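Local coordinates for multiple antibiotic resistance protein MarR (Escherichia coli, PDB 1JGS) that represses the marRAB operon by binding its marO operator/promoter site, and so controls genes of antibiotic resistance and oxidative stress, at residues L22-L27 against I32-F37; K38-I43 against D70-K75; C48-E53 against L81-D86. All coordinates share one frame; numbering follows the deposited sequence.

Contacts 2 and 3 lie within the winged-helix domain; contact 1 joins it to helix 8-27. Contact 2 is core: all its touching residues are buried. Contact 1 is partly buried, with an apolar side and a polar edge. Contact 3 lies at the surface, farthest from the centre of the chain. Contacts 1 and 2 share helix 34-46 and touch each other, their centres about 13 Å apart. Contact 2 ties that helix to helix 62-74. Contact 3 joins the start of helix 51-58 to the end of strand 78-82. Leucine, valine, alanine and phenylalanine carry the inner contacts. Threonine, asparagine and cysteine enter at the surface. Contacts 1 and 3 each border a bound salicylate.

Contact 1 (L22-L27 against I32-F37); sequences LLNEYL and ITAAQF. With SAL (2-hydroxybenzoic acid), chain C.
L27 of helix 8-27 packs on A34 and F37 of helix 34-46, the first helix of the winged-helix DNA-binding domain. The four residues between the segments are neither helix nor strand. The tight part centres on the buried L27. Its CG is anti to the carbonyl carbon (chi1 -55°), which brings the end of the chain onto the first turn of helix 34-46. L27 CD1 lies 3.8 Å from A34 CA. The same methyl is 3.9 Å from F37 CB, and the two side chains cross at about a right angle. L23, one turn earlier, extends the apolar patch with both branches. Its CD1 meets F37 CD2 at 4.2 Å, oblique to the ring. Its CD2 reaches A34 CB at 4.4 Å. Helix 96-118 adds to this packing: V109 touches L23 and C105 touches F37.

The loose edge is at N24. This residue is exposed, and its amide group rests near the A34 methyl.

On the side away from helix 8-27, T33, A35 and Q36 border a salicylate, in a pocket that M68 also lines. T33 is the N-cap of helix 34-46. With T33 OG1 between the backbone N and the carbonyl carbon (chi1 70°), it accepts a hydrogen bond from Q36 N at 3.2 Å. A35 CB lies 3.2 Å from salicylate C5. Q36 NE2 donates to the salicylate carboxylate oxygen O1' at 2.6 Å, in a nearly straight bond with an N-H...O angle of 169°.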
loop_
_atom_site.group_PDB
_atom_site.type_symbol
_atom_site.label_atom_id
_atom_site.label_comp_id
_atom_site.label_asym_id
_atom_site.label_seq_id
_atom_site.Cartn_x
_atom_site.Cartn_y
_atom_site.Cartn_z
ATOM N N LEU A 22 10.902 4.489 4.124
ATOM C CA LEU A 22 11.665 4.586 5.353
ATOM C C LEU A 22 11.704 3.207 6.005
ATOM O O LEU A 22 12.738 2.778 6.518
ATOM C CB LEU A 22 11.021 5.607 6.300
ATOM C CG LEU A 22 10.961 7.035 5.748
ATOM C CD1 LEU A 22 10.426 7.988 6.804
ATOM C CD2 LEU A 22 12.349 7.467 5.324
ATOM N N LEU A 23 10.567 2.523 5.971
ATOM C CA LEU A 23 10.438 1.192 6.540
ATOM C C LEU A 23 11.493 0.272 5.917
ATOM O O LEU A 23 12.292 -0.337 6.635
ATOM C CB LEU A 23 9.035 0.656 6.265
ATOM C CG LEU A 23 8.696 -0.716 6.834
ATOM C CD1 LEU A 23 8.894 -0.704 8.341
ATOM C CD2 LEU A 23 7.269 -1.074 6.474
ATOM N N ASN A 24 11.502 0.169 4.586
ATOM C CA ASN A 24 12.496 -0.657 3.911
ATOM C C ASN A 24 13.902 -0.263 4.378
ATOM O O ASN A 24 14.740 -1.130 4.648
ATOM C CB ASN A 24 12.424 -0.503 2.382
ATOM C CG ASN A 24 11.251 -1.252 1.766
ATOM O OD1 ASN A 24 10.163 -0.697 1.595
ATOM N ND2 ASN A 24 11.467 -2.527 1.437
ATOM N N GLU A 25 14.154 1.044 4.474
ATOM C CA GLU A 25 15.466 1.542 4.901
ATOM C C GLU A 25 15.846 1.122 6.318
ATOM O O GLU A 25 17.014 0.870 6.601
ATOM C CB GLU A 25 15.534 3.069 4.779
ATOM C CG GLU A 25 15.826 3.558 3.363
ATOM C CD GLU A 25 15.960 5.076 3.266
ATOM O OE1 GLU A 25 16.743 5.659 4.051
ATOM O OE2 GLU A 25 15.291 5.683 2.398
ATOM N N TYR A 26 14.861 1.037 7.203
ATOM C CA TYR A 26 15.113 0.642 8.587
ATOM C C TYR A 26 15.334 -0.860 8.737
ATOM O O TYR A 26 16.024 -1.291 9.659
ATOM C CB TYR A 26 13.940 1.038 9.480
ATOM C CG TYR A 26 13.611 2.507 9.474
ATOM C CD1 TYR A 26 12.286 2.933 9.559
ATOM C CD2 TYR A 26 14.616 3.471 9.411
ATOM C CE1 TYR A 26 11.962 4.281 9.581
ATOM C CE2 TYR A 26 14.308 4.827 9.435
ATOM C CZ TYR A 26 12.976 5.224 9.521
ATOM O OH TYR A 26 12.649 6.559 9.553
ATOM N N LEU A 27 14.739 -1.652 7.846
ATOM C CA LEU A 27 14.870 -3.113 7.909
ATOM C C LEU A 27 15.996 -3.657 7.026
ATOM O O LEU A 27 16.308 -4.848 7.064
ATOM C CB LEU A 27 13.553 -3.784 7.503
ATOM C CG LEU A 27 12.302 -3.358 8.269
ATOM C CD1 LEU A 27 11.144 -4.252 7.867
ATOM C CD2 LEU A 27 12.547 -3.462 9.760
ATOM N N ILE A 32 15.315 -9.627 7.349
ATOM C CA ILE A 32 13.877 -9.708 7.159
ATOM C C ILE A 32 13.454 -8.637 6.183
ATOM O O ILE A 32 14.053 -7.559 6.150
ATOM C CB ILE A 32 13.125 -9.466 8.471
ATOM C CG1 ILE A 32 11.625 -9.692 8.245
ATOM C CG2 ILE A 32 13.418 -8.034 8.978
ATOM C CD1 ILE A 32 10.802 -9.658 9.498
ATOM N N THR A 33 12.409 -8.917 5.406
ATOM C CA THR A 33 11.913 -7.950 4.438
ATOM C C THR A 33 10.634 -7.237 4.919
ATOM O O THR A 33 9.886 -7.753 5.751
ATOM C CB THR A 33 11.623 -8.624 3.098
ATOM O OG1 THR A 33 10.484 -9.479 3.241
ATOM C CG2 THR A 33 12.834 -9.470 2.647
ATOM N N ALA A 34 10.397 -6.042 4.380
ATOM C CA ALA A 34 9.228 -5.242 4.720
ATOM C C ALA A 34 7.971 -6.087 4.579
ATOM O O ALA A 34 7.115 -6.094 5.462
ATOM C CB ALA A 34 9.146 -4.019 3.797
ATOM N N ALA A 35 7.866 -6.810 3.467
ATOM C CA ALA A 35 6.706 -7.658 3.237
ATOM C C ALA A 35 6.563 -8.726 4.319
ATOM O O ALA A 35 5.453 -8.975 4.791
ATOM C CB ALA A 35 6.780 -8.303 1.854
ATOM N N GLN A 36 7.675 -9.359 4.708
ATOM C CA GLN A 36 7.628 -10.379 5.766
ATOM C C GLN A 36 7.148 -9.726 7.059
ATOM O O GLN A 36 6.331 -10.296 7.787
ATOM C CB GLN A 36 9.011 -11.011 5.994
ATOM C CG GLN A 36 9.463 -12.000 4.917
ATOM C CD GLN A 36 10.921 -12.432 5.072
ATOM O OE1 GLN A 36 11.525 -12.282 6.134
ATOM N NE2 GLN A 36 11.483 -12.982 4.014
ATOM N N PHE A 37 7.646 -8.523 7.337
ATOM C CA PHE A 37 7.252 -7.805 8.554
ATOM C C PHE A 37 5.744 -7.522 8.560
ATOM O O PHE A 37 5.063 -7.749 9.564
ATOM C CB PHE A 37 8.033 -6.496 8.672
ATOM C CG PHE A 37 7.703 -5.706 9.900
ATOM C CD1 PHE A 37 7.668 -6.320 11.153
ATOM C CD2 PHE A 37 7.441 -4.344 9.815
ATOM C CE1 PHE A 37 7.378 -5.594 12.305
ATOM C CE2 PHE A 37 7.149 -3.604 10.963
ATOM C CZ PHE A 37 7.116 -4.234 12.214
HETATM C "C1'" SAL C . 9.422 -13.553 0.754
HETATM O "O1'" SAL C . 10.366 -13.416 1.677
HETATM O "O2'" SAL C . 9.001 -14.694 0.410
HETATM C C1 SAL C . 8.916 -12.290 0.175
HETATM C C2 SAL C . 7.869 -12.311 -0.851
HETATM C C3 SAL C . 7.372 -11.098 -1.419
HETATM C C4 SAL C . 7.879 -9.852 -1.010
HETATM C C5 SAL C . 9.018 -9.823 0.102
HETATM C C6 SAL C . 9.456 -11.038 0.620
HETATM O O2 SAL C . 7.311 -13.479 -1.321
#

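Contact 2 (K38-I43 against D70-K75); sequences KVLCSI and DRLVCK
L72 reaches from helix 62-74 to V39 and L40 on helix 34-46. The contact is small, buried and apolar. L72 CD1 makes the close contact with V39, at 3.5 Å from V39 CG1. The same methyl is 4.1 Å from V39 CB. Both methyls of L72, CD1 and CD2, come to about 4.4 Å from L40 CD2. The V39 and L72 side chains cross at a slant.

Torsions set which branches meet. V39 CG1 is anti to the backbone N (chi1 167°) and faces L72. In L72, CG is anti to the carbonyl carbon (chi1 -71°), which places the branched end against helix 34-46. The backbones stay apart, 8.8 Å between the CA atoms of L40 and L72, and the branched ends of the side chains fill the space between them.

Farther out, S42 OG bonds back to K38 O within helix 34-46, at 3.0 Å and from 40° out of the carbonyl plane. K38 O also accepts the backbone bond from S42 N, so two donors grip one oxygen. At the end of segment 70-75, K75 NZ is hydrogen-bonded to Q36 OE1 and to D31 O. These bonds tie this part of the chain to helix 34-46 and to the loop before it. The side chain of L72 is about 7 Å from a bound salicylate.

Helix 62-74 is the second helix of the helix-turn-helix, after 51-58, and is probably the DNA recognition helix, as in other MarR-family proteins. W77 and V78 touch both L40 and L72. L94 of strand 90-94 also packs on L40, while L58 of helix 51-58 covers V39.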
loop_
_atom_site.group_PDB
_atom_site.type_symbol
_atom_site.label_atom_id
_atom_site.label_comp_id
_atom_site.label_asym_id
_atom_site.label_seq_id
_atom_site.Cartn_x
_atom_site.Cartn_y
_atom_site.Cartn_z
ATOM N N LYS A 38 5.224 -7.049 7.430
ATOM C CA LYS A 38 3.796 -6.759 7.299
ATOM C C LYS A 38 2.977 -8.039 7.533
ATOM O O LYS A 38 1.992 -8.031 8.277
ATOM C CB LYS A 38 3.500 -6.205 5.901
ATOM C CG LYS A 38 4.201 -4.892 5.579
ATOM C CD LYS A 38 3.977 -4.491 4.122
ATOM C CE LYS A 38 4.609 -3.140 3.794
ATOM N NZ LYS A 38 3.954 -2.014 4.521
ATOM N N VAL A 39 3.376 -9.137 6.898
ATOM C CA VAL A 39 2.654 -10.390 7.096
ATOM C C VAL A 39 2.652 -10.795 8.569
ATOM O O VAL A 39 1.659 -11.337 9.052
ATOM C CB VAL A 39 3.259 -11.535 6.257
ATOM C CG1 VAL A 39 2.713 -12.880 6.718
ATOM C CG2 VAL A 39 2.928 -11.315 4.780
ATOM N N LEU A 40 3.743 -10.533 9.287
ATOM C CA LEU A 40 3.794 -10.892 10.711
ATOM C C LEU A 40 2.869 -10.007 11.558
ATOM O O LEU A 40 2.162 -10.490 12.442
ATOM C CB LEU A 40 5.220 -10.782 11.283
ATOM C CG LEU A 40 6.332 -11.765 10.911
ATOM C CD1 LEU A 40 7.566 -11.456 11.770
ATOM C CD2 LEU A 40 5.892 -13.189 11.134
ATOM N N CYS A 41 2.881 -8.709 11.291
ATOM C CA CYS A 41 2.042 -7.799 12.052
ATOM C C CYS A 41 0.570 -8.122 11.829
ATOM O O CYS A 41 -0.241 -8.021 12.751
ATOM C CB CYS A 41 2.332 -6.357 11.645
ATOM S SG CYS A 41 4.011 -5.821 12.019
ATOM N N SER A 42 0.228 -8.518 10.607
ATOM C CA SER A 42 -1.157 -8.850 10.271
ATOM C C SER A 42 -1.650 -10.139 10.916
ATOM O O SER A 42 -2.801 -10.229 11.315
ATOM C CB SER A 42 -1.321 -8.972 8.755
ATOM O OG SER A 42 -0.998 -7.753 8.110
ATOM N N ILE A 43 -0.787 -11.148 10.992
ATOM C CA ILE A 43 -1.172 -12.420 11.584
ATOM C C ILE A 43 -1.299 -12.202 13.088
ATOM O O ILE A 43 -2.217 -12.711 13.727
ATOM C CB ILE A 43 -0.108 -13.501 11.307
ATOM C CG1 ILE A 43 -0.082 -13.829 9.811
ATOM C CG2 ILE A 43 -0.397 -14.752 12.127
ATOM C CD1 ILE A 43 0.869 -14.966 9.437
ATOM N N ASP A 70 5.584 -20.126 3.589
ATOM C CA ASP A 70 6.558 -21.212 3.700
ATOM C C ASP A 70 7.904 -20.643 4.125
ATOM O O ASP A 70 8.584 -21.228 4.955
ATOM C CB ASP A 70 6.716 -21.968 2.377
ATOM C CG ASP A 70 5.663 -23.071 2.187
ATOM O OD1 ASP A 70 4.871 -23.353 3.120
ATOM O OD2 ASP A 70 5.642 -23.669 1.090
ATOM N N ARG A 71 8.305 -19.509 3.562
ATOM C CA ARG A 71 9.580 -18.928 3.965
ATOM C C ARG A 71 9.517 -18.574 5.453
ATOM O O ARG A 71 10.469 -18.801 6.195
ATOM C CB ARG A 71 9.898 -17.672 3.146
ATOM C CG ARG A 71 11.158 -16.919 3.577
ATOM C CD ARG A 71 12.381 -17.842 3.650
ATOM N NE ARG A 71 12.700 -18.487 2.372
ATOM C CZ ARG A 71 13.221 -17.860 1.321
ATOM N NH1 ARG A 71 13.485 -16.557 1.388
ATOM N NH2 ARG A 71 13.492 -18.530 0.208
ATOM N N LEU A 72 8.394 -18.022 5.896
ATOM C CA LEU A 72 8.271 -17.640 7.307
ATOM C C LEU A 72 8.334 -18.853 8.235
ATOM O O LEU A 72 8.868 -18.767 9.343
ATOM C CB LEU A 72 6.980 -16.841 7.525
ATOM C CG LEU A 72 7.051 -15.431 6.908
ATOM C CD1 LEU A 72 5.722 -14.710 6.957
ATOM C CD2 LEU A 72 8.114 -14.658 7.651
ATOM N N VAL A 73 7.794 -19.986 7.791
ATOM C CA VAL A 73 7.855 -21.198 8.609
ATOM C C VAL A 73 9.314 -21.639 8.673
ATOM O O VAL A 73 9.793 -22.007 9.740
ATOM C CB VAL A 73 6.991 -22.328 8.011
ATOM C CG1 VAL A 73 7.202 -23.625 8.772
ATOM C CG2 VAL A 73 5.519 -21.911 8.058
ATOM N N CYS A 74 10.028 -21.573 7.541
ATOM C CA CYS A 74 11.452 -21.945 7.506
ATOM C C CYS A 74 12.255 -21.089 8.479
ATOM O O CYS A 74 13.262 -21.536 9.033
ATOM C CB CYS A 74 12.052 -21.752 6.111
ATOM S SG CYS A 74 11.741 -23.065 4.938
ATOM N N LYS A 75 11.835 -19.848 8.668
ATOM C CA LYS A 75 12.549 -18.978 9.587
ATOM C C LYS A 75 12.086 -19.234 11.024
ATOM O O LYS A 75 12.632 -18.662 11.976
ATOM C CB LYS A 75 12.328 -17.514 9.207
ATOM C CG LYS A 75 13.079 -17.082 7.961
ATOM C CD LYS A 75 12.809 -15.605 7.664
ATOM C CE LYS A 75 13.780 -15.039 6.640
ATOM N NZ LYS A 75 13.858 -13.563 6.733
#

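Contact 3 (C48-E53 against L81-D86); sequences CITPVE and LPNPND. With SAL (2-hydroxybenzoic acid), chain B.
The wing of the winged-helix domain begins here: L81, in strand 78-82, and N83, just past its end, where a type I turn from N83 to D86 begins, touch C48 and T50 just before helix 51-58. T50 CG2 lies 3.2 Å from N83 ND2, a tight approach of a methyl to an amide nitrogen. N83 CG is anti to the backbone N (chi1 -175°), which carries the amide to T50. C48 SG and L81 CD2 make a looser apolar touch at 4.5 Å.

T50 has a second role. It is the N-cap of helix 51-58, and T50 OG1 accepts from E53 N at 3.0 Å. The hydroxyl thus serves its own helix, and the methyl meets the wing. P51 and V52 begin the helix and line a salicylate pocket. P51 CB is 3.5 Å from salicylate C2. Strand 90-94 lies beside both segments, and L91 touches T50 and N83.

The direct contact is small and nonbonded, one very close methyl-amide approach and one looser apolar touch; backbone hydrogen bonds to strand 90-94, between I49 and V92 and between L81 and L91, link both segments through a shared neighbour.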
loop_
_atom_site.group_PDB
_atom_site.type_symbol
_atom_site.label_atom_id
_atom_site.label_comp_id
_atom_site.label_asym_id
_atom_site.label_seq_id
_atom_site.Cartn_x
_atom_site.Cartn_y
_atom_site.Cartn_z
ATOM N N CYS A 48 -4.941 -15.570 15.107
ATOM C CA CYS A 48 -4.994 -16.724 14.225
ATOM C C CYS A 48 -5.806 -16.307 13.000
ATOM O O CYS A 48 -6.885 -15.733 13.134
ATOM C CB CYS A 48 -5.705 -17.900 14.899
ATOM S SG CYS A 48 -4.771 -18.746 16.177
ATOM N N ILE A 49 -5.306 -16.604 11.808
ATOM C CA ILE A 49 -6.030 -16.238 10.602
ATOM C C ILE A 49 -5.768 -17.230 9.485
ATOM O O ILE A 49 -4.689 -17.838 9.418
ATOM C CB ILE A 49 -5.625 -14.833 10.116
ATOM C CG1 ILE A 49 -6.431 -14.465 8.864
ATOM C CG2 ILE A 49 -4.123 -14.796 9.840
ATOM C CD1 ILE A 49 -6.212 -13.047 8.388
ATOM N N THR A 50 -6.756 -17.401 8.616
ATOM C CA THR A 50 -6.614 -18.321 7.491
ATOM C C THR A 50 -5.745 -17.675 6.408
ATOM O O THR A 50 -5.686 -16.445 6.285
ATOM C CB THR A 50 -7.980 -18.679 6.888
ATOM O OG1 THR A 50 -8.591 -17.500 6.348
ATOM C CG2 THR A 50 -8.881 -19.284 7.952
ATOM N N PRO A 51 -5.040 -18.490 5.620
ATOM C CA PRO A 51 -4.212 -17.874 4.586
ATOM C C PRO A 51 -5.049 -17.033 3.623
ATOM O O PRO A 51 -4.654 -15.915 3.251
ATOM C CB PRO A 51 -3.557 -19.073 3.924
ATOM C CG PRO A 51 -3.387 -20.021 5.075
ATOM C CD PRO A 51 -4.729 -19.923 5.763
ATOM N N VAL A 52 -6.218 -17.545 3.243
ATOM C CA VAL A 52 -7.087 -16.811 2.328
ATOM C C VAL A 52 -7.567 -15.493 2.932
ATOM O O VAL A 52 -7.582 -14.467 2.252
ATOM C CB VAL A 52 -8.297 -17.646 1.924
ATOM C CG1 VAL A 52 -9.162 -16.850 0.967
ATOM C CG2 VAL A 52 -7.835 -18.953 1.280
ATOM N N GLU A 53 -7.965 -15.515 4.203
ATOM C CA GLU A 53 -8.405 -14.292 4.872
ATOM C C GLU A 53 -7.203 -13.341 4.900
ATOM O O GLU A 53 -7.327 -12.137 4.667
ATOM C CB GLU A 53 -8.856 -14.598 6.302
ATOM C CG GLU A 53 -9.376 -13.393 7.082
ATOM C CD GLU A 53 -10.793 -13.001 6.701
ATOM O OE1 GLU A 53 -11.028 -12.660 5.522
ATOM O OE2 GLU A 53 -11.675 -13.033 7.587
ATOM N N LEU A 81 -1.867 -24.437 12.061
ATOM C CA LEU A 81 -2.664 -25.325 12.893
ATOM C C LEU A 81 -3.995 -25.564 12.193
ATOM O O LEU A 81 -4.389 -24.800 11.312
ATOM C CB LEU A 81 -2.907 -24.727 14.277
ATOM C CG LEU A 81 -3.711 -23.431 14.320
ATOM C CD1 LEU A 81 -4.533 -23.386 15.599
ATOM C CD2 LEU A 81 -2.763 -22.234 14.230
ATOM N N PRO A 82 -4.699 -26.643 12.568
ATOM C CA PRO A 82 -5.989 -26.950 11.945
ATOM C C PRO A 82 -7.011 -25.879 12.289
ATOM O O PRO A 82 -7.009 -25.350 13.403
ATOM C CB PRO A 82 -6.349 -28.310 12.542
ATOM C CG PRO A 82 -4.996 -28.919 12.860
ATOM C CD PRO A 82 -4.271 -27.738 13.458
ATOM N N ASN A 83 -7.863 -25.541 11.327
ATOM C CA ASN A 83 -8.893 -24.534 11.550
ATOM C C ASN A 83 -10.088 -25.237 12.186
ATOM O O ASN A 83 -10.663 -26.149 11.599
ATOM C CB ASN A 83 -9.316 -23.887 10.224
ATOM C CG ASN A 83 -10.298 -22.739 10.421
ATOM O OD1 ASN A 83 -11.240 -22.847 11.198
ATOM N ND2 ASN A 83 -10.085 -21.637 9.712
ATOM N N PRO A 84 -10.462 -24.833 13.410
ATOM C CA PRO A 84 -11.594 -25.434 14.120
ATOM C C PRO A 84 -12.925 -25.252 13.394
ATOM O O PRO A 84 -13.643 -26.219 13.151
ATOM C CB PRO A 84 -11.567 -24.722 15.469
ATOM C CG PRO A 84 -10.108 -24.449 15.663
ATOM C CD PRO A 84 -9.720 -23.927 14.301
ATOM N N ASN A 85 -13.246 -24.010 13.045
ATOM C CA ASN A 85 -14.491 -23.708 12.341
ATOM C C ASN A 85 -14.532 -24.315 10.932
ATOM O O ASN A 85 -15.429 -24.008 10.145
ATOM C CB ASN A 85 -14.696 -22.191 12.252
ATOM C CG ASN A 85 -14.773 -21.530 13.617
ATOM O OD1 ASN A 85 -15.617 -21.880 14.444
ATOM N ND2 ASN A 85 -13.891 -20.567 13.857
ATOM N N ASP A 86 -13.554 -25.162 10.620
ATOM C CA ASP A 86 -13.485 -25.830 9.323
ATOM C C ASP A 86 -12.971 -27.247 9.560
ATOM O O ASP A 86 -13.313 -27.871 10.565
ATOM C CB ASP A 86 -12.550 -25.073 8.370
ATOM C CG ASP A 86 -12.684 -25.534 6.919
ATOM O OD1 ASP A 86 -12.192 -24.825 6.014
ATOM O OD2 ASP A 86 -13.276 -26.607 6.681
HETATM C "C1'" SAL B . -1.362 -22.419 2.852
HETATM O "O1'" SAL B . -1.478 -23.416 3.721
HETATM O "O2'" SAL B . -0.272 -21.858 2.671
HETATM C C1 SAL B . -2.591 -22.027 2.130
HETATM C C2 SAL B . -2.554 -20.941 1.162
HETATM C C3 SAL B . -3.716 -20.542 0.459
HETATM C C4 SAL B . -4.935 -21.181 0.676
HETATM C C5 SAL B . -5.003 -22.365 1.719
HETATM C C6 SAL B . -3.832 -22.716 2.383
HETATM O O2 SAL B . -1.416 -20.254 0.880
#